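Local coordinates for transcription elongation factor SPT6 (Candida glabrata, PDB 3PJP), which binds the phosphorylated C-terminal repeat domain of RNA polymerase II through its tandem SH2 domain and probably acts as a histone H3-H4 chaperone during transcription elongation, at residues K74-E79 with H84-I89; W162-T167 with F171-Y176. All blocks are in the same frame, centred on the assembly; numbering follows the deposited sequence.

Interaction 1 (K74-E79 with H84-I89) lies in the N-terminal half of the tandem SH2 domain, and interaction 2 (W162-T167 with F171-Y176) in the C-terminal half. Their centres are about 23 Å apart and their nearest atoms about 5 Å, without touching. Helix 86-105 connects them. Its first turn packs on the strand in interaction 1, while its later residues K97, L100, L101 and L104 lie against L166 and F171 of interaction 2. K97 takes part in the surroundings of both: it forms a salt bridge with E79 and is touched by L166. An acetate about 5 Å from the H84 side chain probably comes from the crystallisation liquor.

Interaction 1 of 2, residues K74-E79 with H84-I89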
loop_
_atom_site.group_PDB
_atom_site.type_symbol
_atom_site.label_atom_id
_atom_site.label_comp_id
_atom_site.label_asym_id
_atom_site.label_seq_id
_atom_site.Cartn_x
_atom_site.Cartn_y
_atom_site.Cartn_z
ATOM N N LYS A 74 3.739 10.707 -23.876
ATOM C CA LYS A 74 3.595 12.066 -23.352
ATOM C C LYS A 74 2.775 12.102 -22.059
ATOM O O LYS A 74 2.844 13.082 -21.298
ATOM C CB LYS A 74 2.917 12.981 -24.382
ATOM C CG LYS A 74 3.798 13.450 -25.535
ATOM C CD LYS A 74 3.026 14.442 -26.396
ATOM C CE LYS A 74 3.596 14.551 -27.796
ATOM N NZ LYS A 74 2.527 14.863 -28.783
ATOM N N VAL A 75 1.992 11.047 -21.830
ATOM C CA VAL A 75 1.134 10.931 -20.650
ATOM C C VAL A 75 1.372 9.549 -20.065
ATOM O O VAL A 75 1.368 8.570 -20.801
ATOM C CB VAL A 75 -0.365 11.087 -21.018
ATOM C CG1 VAL A 75 -1.273 10.863 -19.803
ATOM C CG2 VAL A 75 -0.634 12.478 -21.587
ATOM N N LEU A 76 1.602 9.483 -18.755
ATOM C CA LEU A 76 1.818 8.215 -18.067
ATOM C C LEU A 76 0.756 8.014 -17.012
ATOM O O LEU A 76 0.487 8.914 -16.229
ATOM C CB LEU A 76 3.189 8.215 -17.396
ATOM C CG LEU A 76 4.402 8.547 -18.272
ATOM C CD1 LEU A 76 5.642 8.614 -17.398
ATOM C CD2 LEU A 76 4.584 7.553 -19.418
ATOM N N VAL A 77 0.180 6.820 -16.982
ATOM C CA VAL A 77 -0.943 6.549 -16.079
ATOM C C VAL A 77 -0.549 5.545 -15.003
ATOM O O VAL A 77 -0.025 4.472 -15.305
ATOM C CB VAL A 77 -2.155 6.011 -16.847
ATOM C CG1 VAL A 77 -3.356 5.862 -15.902
ATOM C CG2 VAL A 77 -2.508 6.950 -17.982
ATOM N N VAL A 78 -0.765 5.915 -13.743
ATOM C CA VAL A 78 -0.552 4.994 -12.636
ATOM C C VAL A 78 -1.816 4.948 -11.790
ATOM O O VAL A 78 -2.278 5.976 -11.305
ATOM C CB VAL A 78 0.608 5.414 -11.726
ATOM C CG1 VAL A 78 0.879 4.314 -10.696
ATOM C CG2 VAL A 78 1.858 5.662 -12.547
ATOM N N GLU A 79 -2.357 3.744 -11.635
ATOM C CA GLU A 79 -3.580 3.531 -10.861
ATOM C C GLU A 79 -4.644 4.585 -11.129
ATOM O O GLU A 79 -5.189 5.198 -10.200
ATOM C CB GLU A 79 -3.246 3.447 -9.371
ATOM C CG GLU A 79 -2.230 2.360 -9.069
ATOM C CD GLU A 79 -2.164 2.002 -7.603
ATOM O OE1 GLU A 79 -3.103 2.353 -6.856
ATOM O OE2 GLU A 79 -1.172 1.360 -7.202
ATOM N N HIS A 84 2.599 13.653 -16.250
ATOM C CA HIS A 84 3.349 14.082 -17.427
ATOM C C HIS A 84 4.607 13.272 -17.689
ATOM O O HIS A 84 5.009 13.084 -18.843
ATOM C CB HIS A 84 3.761 15.548 -17.288
ATOM C CG HIS A 84 2.610 16.487 -17.157
ATOM N ND1 HIS A 84 1.692 16.681 -18.165
ATOM C CD2 HIS A 84 2.229 17.290 -16.136
ATOM C CE1 HIS A 84 0.788 17.562 -17.767
ATOM N NE2 HIS A 84 1.095 17.950 -16.542
ATOM N N ASP A 85 5.263 12.831 -16.622
ATOM C CA ASP A 85 6.580 12.221 -16.780
ATOM C C ASP A 85 6.982 11.437 -15.538
ATOM O O ASP A 85 6.277 11.454 -14.521
ATOM C CB ASP A 85 7.623 13.299 -17.108
ATOM C CG ASP A 85 7.621 14.429 -16.097
ATOM O OD1 ASP A 85 7.946 14.159 -14.926
ATOM O OD2 ASP A 85 7.294 15.583 -16.470
ATOM N N LEU A 86 8.111 10.740 -15.627
ATOM C CA LEU A 86 8.527 9.853 -14.548
ATOM C C LEU A 86 8.890 10.627 -13.289
ATOM O O LEU A 86 8.625 10.172 -12.184
ATOM C CB LEU A 86 9.723 8.998 -14.994
ATOM C CG LEU A 86 9.404 7.947 -16.059
ATOM C CD1 LEU A 86 10.696 7.397 -16.655
ATOM C CD2 LEU A 86 8.583 6.818 -15.500
ATOM N N ASP A 87 9.511 11.792 -13.436
ATOM C CA ASP A 87 9.873 12.547 -12.244
ATOM C C ASP A 87 8.638 12.999 -11.465
ATOM O O ASP A 87 8.656 13.057 -10.236
ATOM C CB ASP A 87 10.747 13.749 -12.602
ATOM C CG ASP A 87 12.169 13.342 -12.925
ATOM O OD1 ASP A 87 12.701 12.446 -12.237
ATOM O OD2 ASP A 87 12.749 13.911 -13.867
ATOM N N GLN A 88 7.577 13.328 -12.186
ATOM C CA GLN A 88 6.331 13.743 -11.535
ATOM C C GLN A 88 5.717 12.566 -10.776
ATOM O O GLN A 88 5.169 12.744 -9.678
ATOM C CB GLN A 88 5.322 14.317 -12.536
ATOM C CG GLN A 88 4.079 14.897 -11.858
ATOM C CD GLN A 88 3.008 15.285 -12.845
ATOM O OE1 GLN A 88 3.135 15.036 -14.042
ATOM N NE2 GLN A 88 1.945 15.903 -12.352
ATOM N N ILE A 89 5.795 11.374 -11.367
ATOM C CA ILE A 89 5.332 10.148 -10.698
ATOM C C ILE A 89 6.114 9.930 -9.415
ATOM O O ILE A 89 5.542 9.624 -8.384
ATOM C CB ILE A 89 5.437 8.905 -11.605
ATOM C CG1 ILE A 89 4.418 8.990 -12.741
ATOM C CG2 ILE A 89 5.225 7.596 -10.807
ATOM C CD1 ILE A 89 4.586 7.934 -13.798
HETATM O O HOH W 1 1.750 15.516 -20.722
#
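L76 drives its CD1 methyl into the start of helix 86-105, where the N-terminal SH2 domain of the tandem packs a helix against its central sheet. The hollow that receives this bump is part backbone and part side chain: CD1 of L76 lies 3.6 Å from C of D85, 3.9 Å from CD2 of L86 and 3.8 Å from CD1 of I89. The methyl is delivered there because L76 CG stands anti to the carbonyl carbon (chi1 -53°). I89 supplies the reciprocal bump. Its CD1 enters the notch between L76 and V78, two residues apart on the strand, and comes within 3.8 Å of V78 CG2. Strand 55-64, the neighbour in the sheet, adds I61 and E63 beside L76 and V59 beside V78.

Two side-chain bonds within H84-I89 shape the helix start. D85 is the N-cap: its OD1 accepts from Q88 N at 2.9 Å, nearly along the C-O axis. Q88 reaches back in turn, and its OE1 takes H84 N at 2.7 Å in an almost straight bond (171°). At the margin K74 O and H84 O are close without bonding, both being acceptors; a water instead bridges K74 O and H84 ND1. It donates to K74 O at 2.7 Å and lies in the plane of the imidazole, 2.8 Å from H84 ND1.

Interaction 2 of 2, residues W162-T167 with F171-Y176; sequences WNVKLT and FFLVNY
V164 and F171 lean together on one face of two adjacent antiparallel strands, with V164 CG1 3.7 Å from F171 CB. V164 holds CG1 anti to its own nitrogen (chi1 174°), which points that branch at F171 and leaves CG2 for L173, whose CD1 is 4.0 Å from it. V164 and F171 cross obliquely, as do V164 and L173, so one valine serves two neighbours through different methyls. Farther along the same face, L166 brings CD1 obliquely to within 4.0 Å of F171 CE1. Buried L166 and F171 press on helix 86-105, through L101 and L104 respectively, and F171 also meets V181 and L184 of helix 181-191.

L173 CD1 reaches back to the other strand, lying 3.4 Å from N163 O and 4.2 Å from W162 CE3; it approaches the indole obliquely. W162 in turn makes an edge-to-face contact with F151.

K165 and F172 project from the opposite face. They form a hydrogen-bonded pair: K165 N donates to F172 O at 2.9 Å, in the carbonyl plane and on a lone pair, and F172 N returns a bond of 2.8 Å to K165 O. Their side chains meet at CB level, then diverge.

The N-to-C directions of the two short strand segments differ by 149°, antiparallel with a marked twist, and F171-L173 soon ends in a classic gamma turn centred on V174, whose phi is positive (63°). L173 O accepts from both N and ND2 of N175. The whole is a beta hairpin of strands 159-166 and 171-173 within the central sheet of the C-terminal SH2 fold.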
loop_
_atom_site.group_PDB
_atom_site.type_symbol
_atom_site.label_atom_id
_atom_site.label_comp_id
_atom_site.label_asym_id
_atom_site.label_seq_id
_atom_site.Cartn_x
_atom_site.Cartn_y
_atom_site.Cartn_z
ATOM N N TRP A 162 -10.600 -7.058 8.680
ATOM C CA TRP A 162 -10.866 -6.262 7.491
ATOM C C TRP A 162 -9.555 -5.954 6.772
ATOM O O TRP A 162 -8.472 -6.245 7.280
ATOM C CB TRP A 162 -11.599 -4.974 7.852
ATOM C CG TRP A 162 -13.039 -5.201 8.227
ATOM C CD1 TRP A 162 -13.700 -6.405 8.290
ATOM C CD2 TRP A 162 -13.983 -4.204 8.633
ATOM N NE1 TRP A 162 -14.996 -6.201 8.692
ATOM C CE2 TRP A 162 -15.196 -4.862 8.904
ATOM C CE3 TRP A 162 -13.923 -2.812 8.772
ATOM C CZ2 TRP A 162 -16.347 -4.173 9.321
ATOM C CZ3 TRP A 162 -15.057 -2.129 9.180
ATOM C CH2 TRP A 162 -16.257 -2.810 9.449
ATOM N N ASN A 163 -9.647 -5.356 5.587
ATOM C CA ASN A 163 -8.472 -5.211 4.736
ATOM C C ASN A 163 -8.338 -3.770 4.284
ATOM O O ASN A 163 -9.319 -3.161 3.880
ATOM C CB ASN A 163 -8.580 -6.129 3.527
ATOM C CG ASN A 163 -8.619 -7.601 3.923
ATOM O OD1 ASN A 163 -7.586 -8.200 4.219
ATOM N ND2 ASN A 163 -9.814 -8.176 3.956
ATOM N N VAL A 164 -7.117 -3.249 4.350
ATOM C CA VAL A 164 -6.864 -1.849 4.027
ATOM C C VAL A 164 -5.782 -1.804 2.957
ATOM O O VAL A 164 -4.732 -2.425 3.112
ATOM C CB VAL A 164 -6.378 -1.072 5.264
ATOM C CG1 VAL A 164 -5.975 0.348 4.879
ATOM C CG2 VAL A 164 -7.461 -1.022 6.339
ATOM N N LYS A 165 -6.036 -1.087 1.857
ATOM C CA LYS A 165 -5.053 -0.998 0.770
ATOM C C LYS A 165 -4.365 0.362 0.789
ATOM O O LYS A 165 -5.018 1.409 0.824
ATOM C CB LYS A 165 -5.724 -1.244 -0.588
ATOM C CG LYS A 165 -4.817 -0.968 -1.813
ATOM C CD LYS A 165 -3.991 -2.160 -2.210
ATOM C CE LYS A 165 -3.342 -1.922 -3.579
ATOM N NZ LYS A 165 -2.487 -3.059 -4.014
ATOM N N LEU A 166 -3.038 0.334 0.790
ATOM C CA LEU A 166 -2.251 1.564 0.705
ATOM C C LEU A 166 -2.354 2.095 -0.713
ATOM O O LEU A 166 -2.035 1.384 -1.663
ATOM C CB LEU A 166 -0.782 1.241 1.014
ATOM C CG LEU A 166 0.190 2.409 0.835
ATOM C CD1 LEU A 166 -0.112 3.497 1.844
ATOM C CD2 LEU A 166 1.657 1.932 0.969
ATOM N N THR A 167 -2.810 3.336 -0.867
ATOM C CA THR A 167 -2.778 3.983 -2.182
ATOM C C THR A 167 -1.942 5.253 -2.117
ATOM O O THR A 167 -1.451 5.632 -1.056
ATOM C CB THR A 167 -4.178 4.339 -2.702
ATOM O OG1 THR A 167 -4.658 5.493 -2.003
ATOM C CG2 THR A 167 -5.148 3.160 -2.518
ATOM N N PHE A 171 -5.601 5.523 2.496
ATOM C CA PHE A 171 -5.816 4.141 2.906
ATOM C C PHE A 171 -7.226 3.725 2.525
ATOM O O PHE A 171 -8.216 4.270 3.062
ATOM C CB PHE A 171 -5.608 4.014 4.417
ATOM C CG PHE A 171 -4.339 4.637 4.897
ATOM C CD1 PHE A 171 -3.143 3.931 4.830
ATOM C CD2 PHE A 171 -4.324 5.933 5.391
ATOM C CE1 PHE A 171 -1.958 4.509 5.258
ATOM C CE2 PHE A 171 -3.155 6.523 5.827
ATOM C CZ PHE A 171 -1.956 5.806 5.760
ATOM N N PHE A 172 -7.338 2.804 1.577
ATOM C CA PHE A 172 -8.653 2.376 1.124
ATOM C C PHE A 172 -9.218 1.314 2.053
ATOM O O PHE A 172 -8.611 0.269 2.272
ATOM C CB PHE A 172 -8.630 1.870 -0.321
ATOM C CG PHE A 172 -9.986 1.495 -0.844
ATOM C CD1 PHE A 172 -10.821 2.457 -1.400
ATOM C CD2 PHE A 172 -10.437 0.188 -0.757
ATOM C CE1 PHE A 172 -12.082 2.114 -1.870
ATOM C CE2 PHE A 172 -11.700 -0.160 -1.223
ATOM C CZ PHE A 172 -12.519 0.796 -1.779
ATOM N N LEU A 173 -10.367 1.635 2.630
ATOM C CA LEU A 173 -11.113 0.698 3.464
ATOM C C LEU A 173 -12.580 0.705 3.041
ATOM O O LEU A 173 -13.305 1.690 3.281
ATOM C CB LEU A 173 -10.977 1.064 4.947
ATOM C CG LEU A 173 -11.813 0.211 5.907
ATOM C CD1 LEU A 173 -11.397 -1.252 5.801
ATOM C CD2 LEU A 173 -11.689 0.708 7.345
ATOM N N VAL A 174 -12.995 -0.394 2.404
ATOM C CA VAL A 174 -14.388 -0.642 2.008
ATOM C C VAL A 174 -14.954 0.355 0.988
ATOM O O VAL A 174 -15.334 -0.031 -0.121
ATOM C CB VAL A 174 -15.321 -0.727 3.231
ATOM C CG1 VAL A 174 -16.766 -0.974 2.791
ATOM C CG2 VAL A 174 -14.850 -1.842 4.163
ATOM N N ASN A 175 -14.988 1.628 1.358
ATOM C CA ASN A 175 -15.641 2.628 0.525
ATOM C C ASN A 175 -14.756 3.774 0.080
ATOM O O ASN A 175 -14.742 4.126 -1.100
ATOM C CB ASN A 175 -16.934 3.156 1.188
ATOM C CG ASN A 175 -16.713 3.761 2.592
ATOM O OD1 ASN A 175 -17.639 4.354 3.156
ATOM N ND2 ASN A 175 -15.517 3.612 3.155
ATOM N N TYR A 176 -14.012 4.344 1.020
ATOM C CA TYR A 176 -13.251 5.549 0.752
ATOM C C TYR A 176 -11.756 5.320 0.854
ATOM O O TYR A 176 -11.296 4.397 1.524
ATOM C CB TYR A 176 -13.611 6.651 1.748
ATOM C CG TYR A 176 -15.078 7.020 1.820
ATOM C CD1 TYR A 176 -15.919 6.891 0.714
ATOM C CD2 TYR A 176 -15.607 7.519 2.989
ATOM C CE1 TYR A 176 -17.267 7.248 0.799
ATOM C CE2 TYR A 176 -16.944 7.869 3.082
ATOM C CZ TYR A 176 -17.761 7.733 1.982
ATOM O OH TYR A 176 -19.089 8.079 2.080
#